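Local coordinates for protein deseasin MCP-01 (Pseudoalteromonas sp., PDB 3VV3) that degrades collagen as a collagenolytic serine protease of the subtilisin family, working through its subtilase-type catalytic domain, at residues A[46-51]-A[130-135]; A[158-163]-A[192-197]. One frame throughout, in Å; residues are numbered along the deposited sequence.

In the fold
From the N terminus, strand 45-50 enters the parallel sheet first. The chain then makes a long excursion through the calcium-binding loops around Glu70 to Asp86, strand 89-91 and helix 105-114. Contact 1 closes this loop when strand 131-136 returns to lie beside strand 45-50. Helix 146-161, strand 166-171 and helix 180-191 follow, and contact 2 closes this second, shorter loop where the chain approaches strand 195-199. The two closures come in series, neither nested nor crossed. Contact 1 joins neighbouring strands; contact 2 ties helix 146-161 to the lead-in of another strand. They meet where Val133 CG2 packs on Leu159 CD1, 4.1 Å away.

Contact 1 of 2, residues A[46-51]-A[130-135]; sequences VGVIDT and VSIVGC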
# COMPACT_ATOMS: atom_id res chain seq x y z
N VAL A 46 1.10 -20.96 11.43
CA VAL A 46 0.50 -20.18 10.36
C VAL A 46 1.59 -19.72 9.40
O VAL A 46 2.61 -19.19 9.82
CB VAL A 46 -0.22 -18.93 10.91
CG1 VAL A 46 -0.83 -18.13 9.77
CG2 VAL A 46 -1.31 -19.33 11.90
N GLY A 47 1.36 -19.91 8.11
CA GLY A 47 2.32 -19.45 7.11
C GLY A 47 1.95 -18.09 6.58
O GLY A 47 0.78 -17.84 6.26
N VAL A 48 2.94 -17.20 6.48
CA VAL A 48 2.71 -15.87 5.91
C VAL A 48 3.52 -15.76 4.62
O VAL A 48 4.74 -15.82 4.63
CB VAL A 48 3.12 -14.74 6.88
CG1 VAL A 48 3.03 -13.37 6.20
CG2 VAL A 48 2.26 -14.79 8.14
N ILE A 49 2.80 -15.63 3.50
CA ILE A 49 3.41 -15.52 2.18
C ILE A 49 3.36 -14.05 1.75
O ILE A 49 2.29 -13.51 1.46
CB ILE A 49 2.68 -16.43 1.17
CG1 ILE A 49 2.77 -17.89 1.66
CG2 ILE A 49 3.26 -16.25 -0.25
CD1 ILE A 49 1.99 -18.93 0.79
N ASP A 50 4.52 -13.39 1.74
CA ASP A 50 4.53 -11.94 1.69
C ASP A 50 5.95 -11.44 1.46
O ASP A 50 6.74 -12.09 0.77
CB ASP A 50 3.95 -11.41 3.01
CG ASP A 50 3.25 -10.06 2.88
OD1 ASP A 50 3.90 -9.06 2.52
OD2 ASP A 50 2.04 -10.00 3.17
N THR A 51 6.28 -10.29 2.04
CA THR A 51 7.63 -9.73 1.92
C THR A 51 8.60 -10.32 2.94
O THR A 51 9.75 -9.89 3.02
CB THR A 51 7.64 -8.20 2.12
OG1 THR A 51 7.24 -7.90 3.46
CG2 THR A 51 6.70 -7.51 1.14
N VAL A 130 1.43 -18.43 19.09
CA VAL A 130 1.23 -19.12 17.82
C VAL A 130 2.62 -19.25 17.21
O VAL A 130 3.56 -18.63 17.69
CB VAL A 130 0.28 -18.31 16.89
CG1 VAL A 130 0.94 -17.00 16.44
CG2 VAL A 130 -0.18 -19.14 15.69
N SER A 131 2.77 -20.06 16.16
CA SER A 131 4.04 -20.14 15.45
C SER A 131 3.85 -19.62 14.03
O SER A 131 2.99 -20.10 13.31
CB SER A 131 4.58 -21.57 15.41
OG SER A 131 4.94 -22.02 16.71
N ILE A 132 4.65 -18.63 13.65
CA ILE A 132 4.53 -18.04 12.33
C ILE A 132 5.74 -18.38 11.49
O ILE A 132 6.87 -18.05 11.86
CB ILE A 132 4.41 -16.51 12.44
CG1 ILE A 132 3.11 -16.15 13.16
CG2 ILE A 132 4.46 -15.87 11.06
CD1 ILE A 132 3.01 -14.68 13.53
N VAL A 133 5.51 -19.05 10.36
CA VAL A 133 6.57 -19.33 9.40
C VAL A 133 6.43 -18.42 8.19
O VAL A 133 5.33 -18.23 7.66
CB VAL A 133 6.57 -20.82 8.94
CG1 VAL A 133 5.18 -21.29 8.56
CG2 VAL A 133 7.56 -21.04 7.79
N GLY A 134 7.53 -17.82 7.75
CA GLY A 134 7.47 -16.88 6.65
C GLY A 134 7.99 -17.46 5.36
O GLY A 134 8.94 -18.24 5.35
N CYS A 135 7.35 -17.08 4.25
CA CYS A 135 7.96 -17.26 2.94
C CYS A 135 7.92 -15.91 2.23
O CYS A 135 6.84 -15.35 1.98
CB CYS A 135 7.25 -18.33 2.11
SG CYS A 135 8.08 -18.64 0.52
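Val48 carries CG1 anti to its backbone N (chi1 173°), which sets CG2 beside that N and against Ile132. Val48 CG2 meets Ile132 CG2 at 3.8 Å. Val46 CG2 touches Val130 CG2 at 4.0 Å. Val46, Val48 and Ile132 lie on one face of the sheet, where Val48 also packs on helix 105-114; Val130 reaches Val46 from the loop before the strand. On the opposite face a chi1 of 48° turns Val133 CG1 over Gly47. Val133 CG1 rests 3.7 Å from Gly47 CA, where no side chain intervenes. Helix 146-161 covers this face through Met156 and through Cys152, whose SG forms the disulfide with Cys135.

The backbones form a regular parallel ladder. Val46 N donates to Ser131 O, Val133 N to Val46 O, Val48 N to Val133 O, and Cys135 N to Val48 O. Val46 N to Ser131 O is 2.8 Å. The last rung runs from Asp50 N to Cys135 O at 3.0 Å.

That rung fixes the main chain just where Asp50 leaves the strand. Asp50 OD1 accepts Thr51 N at 2.7 Å through its anti lone pair, and it also bonds His105 ND1. Asp50 and His105 are probably the acid and base of a subtilisin-type Ser-His-Asp triad. The strand pairing anchors the backbone of Asp50, while Thr51 N and His105 ND1 both bond its OD1, which is consistent with a fixed orientation of the carboxylate toward the histidine.

Contact 2 of 2, residues A[158-163]-A[192-197]; sequences GLKNAG and ADILFV
The amide of Asn161 meets Ala192 at its oxygen end: OD1 is 3.5 Å from Ala192 CB, and the methyl comes in obliquely, well to one side of the amide plane. Neither face of this amide is stacked by a side chain of 192-197. The carboxylate of Asp193 is approached through a water, which donates to OD2 at 2.8 Å and accepts from Lys160 NZ. A direct salt bridge is not made, for NZ and OD2 are 4.3 Å apart.

Lys160 carries most of the contact. Bends at chi2 (61°) and chi4 (59°) curl its chain round the carbonyl oxygen of Ala192. CG, CE and NZ all close on that oxygen. Lys160 CE is 3.2 Å from Ala192 O, and Lys160 NZ gives Ala192 O a weak hydrogen bond of 3.0 Å. The root of the chain is apolar in its packing: CB touches Ile194 CD1 at 3.9 Å, and CG lies near Ala192 CB.

Each segment lies at a helix C terminus. Gly163 and Asp193 each have positive phi and close a Schellman motif, after helix 146-161 and helix 180-191 respectively. Beyond Asp193 the chain enters the sheet as strand 195-199, beside strand 166-171. With an alanine at Lys160, Ala192 O and the water on Asp193 would probably lose their ammonium partner, and Ala192 CB the cover of CG.

The ammonium group sits at the carboxyl end of helix 180-191, where its charge would be expected to suit the helix dipole. The C termini of two helices are thus joined by an apolar contact at the root of Lys160 and a water-bridged, weakly bonded ammonium at its end.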
# COMPACT_ATOMS: atom_id res chain seq x y z
N GLY A 158 4.65 -28.62 1.75
CA GLY A 158 5.71 -29.55 2.13
C GLY A 158 5.85 -29.68 3.64
O GLY A 158 5.96 -30.79 4.18
N LEU A 159 5.84 -28.55 4.35
CA LEU A 159 5.96 -28.59 5.81
C LEU A 159 4.79 -29.38 6.42
O LEU A 159 4.98 -30.25 7.28
CB LEU A 159 6.01 -27.18 6.39
CG LEU A 159 7.24 -26.32 6.10
CD1 LEU A 159 7.09 -24.94 6.76
CD2 LEU A 159 8.51 -27.01 6.60
N LYS A 160 3.59 -29.07 5.96
CA LYS A 160 2.38 -29.71 6.46
C LYS A 160 2.42 -31.22 6.18
O LYS A 160 2.13 -32.02 7.07
CB LYS A 160 1.13 -29.06 5.84
CG LYS A 160 -0.19 -29.81 6.08
CD LYS A 160 -0.50 -29.91 7.56
CE LYS A 160 -1.87 -30.53 7.81
NZ LYS A 160 -1.98 -31.91 7.24
N ASN A 161 2.76 -31.60 4.96
CA ASN A 161 2.84 -33.01 4.61
C ASN A 161 3.85 -33.75 5.49
O ASN A 161 3.66 -34.93 5.80
CB ASN A 161 3.19 -33.21 3.14
CG ASN A 161 2.06 -32.83 2.20
OD1 ASN A 161 0.91 -32.65 2.61
ND2 ASN A 161 2.39 -32.71 0.91
N ALA A 162 4.91 -33.05 5.90
CA ALA A 162 5.94 -33.65 6.74
C ALA A 162 5.54 -33.73 8.21
O ALA A 162 6.28 -34.26 9.03
CB ALA A 162 7.26 -32.89 6.59
N GLY A 163 4.37 -33.20 8.54
CA GLY A 163 3.86 -33.31 9.90
C GLY A 163 3.83 -32.01 10.70
O GLY A 163 3.45 -32.02 11.86
N ALA A 192 -3.91 -31.05 1.45
CA ALA A 192 -3.11 -31.07 2.69
C ALA A 192 -3.84 -30.48 3.90
O ALA A 192 -3.26 -30.35 4.98
CB ALA A 192 -1.78 -30.35 2.47
N ASP A 193 -5.11 -30.12 3.71
CA ASP A 193 -5.97 -29.56 4.77
C ASP A 193 -5.56 -28.16 5.21
O ASP A 193 -5.59 -27.84 6.40
CB ASP A 193 -6.06 -30.51 5.97
CG ASP A 193 -6.57 -31.90 5.59
OD1 ASP A 193 -7.55 -31.99 4.83
OD2 ASP A 193 -5.97 -32.90 6.05
N ILE A 194 -5.20 -27.33 4.24
CA ILE A 194 -4.76 -25.97 4.52
C ILE A 194 -5.80 -24.96 4.03
O ILE A 194 -6.33 -25.08 2.93
CB ILE A 194 -3.40 -25.69 3.84
CG1 ILE A 194 -2.35 -26.65 4.39
CG2 ILE A 194 -2.97 -24.23 4.04
CD1 ILE A 194 -0.99 -26.56 3.69
N LEU A 195 -6.09 -23.98 4.88
CA LEU A 195 -7.01 -22.91 4.55
C LEU A 195 -6.21 -21.76 3.96
O LEU A 195 -5.23 -21.32 4.55
CB LEU A 195 -7.71 -22.43 5.82
CG LEU A 195 -8.71 -21.28 5.70
CD1 LEU A 195 -9.99 -21.78 5.06
CD2 LEU A 195 -8.99 -20.70 7.09
N PHE A 196 -6.64 -21.27 2.79
CA PHE A 196 -5.90 -20.27 2.03
C PHE A 196 -6.66 -18.96 2.14
O PHE A 196 -7.63 -18.74 1.41
CB PHE A 196 -5.82 -20.71 0.55
CG PHE A 196 -4.90 -19.85 -0.32
CD1 PHE A 196 -5.34 -18.65 -0.84
CD2 PHE A 196 -3.62 -20.29 -0.63
CE1 PHE A 196 -4.51 -17.87 -1.65
CE2 PHE A 196 -2.78 -19.52 -1.43
CZ PHE A 196 -3.22 -18.31 -1.94
N VAL A 197 -6.24 -18.10 3.07
CA VAL A 197 -6.93 -16.83 3.29
C VAL A 197 -6.35 -15.77 2.37
O VAL A 197 -5.14 -15.65 2.26
CB VAL A 197 -6.80 -16.38 4.75
CG1 VAL A 197 -7.76 -15.23 5.04
CG2 VAL A 197 -7.06 -17.56 5.69
O HOH W 1 -4.31 -33.22 8.25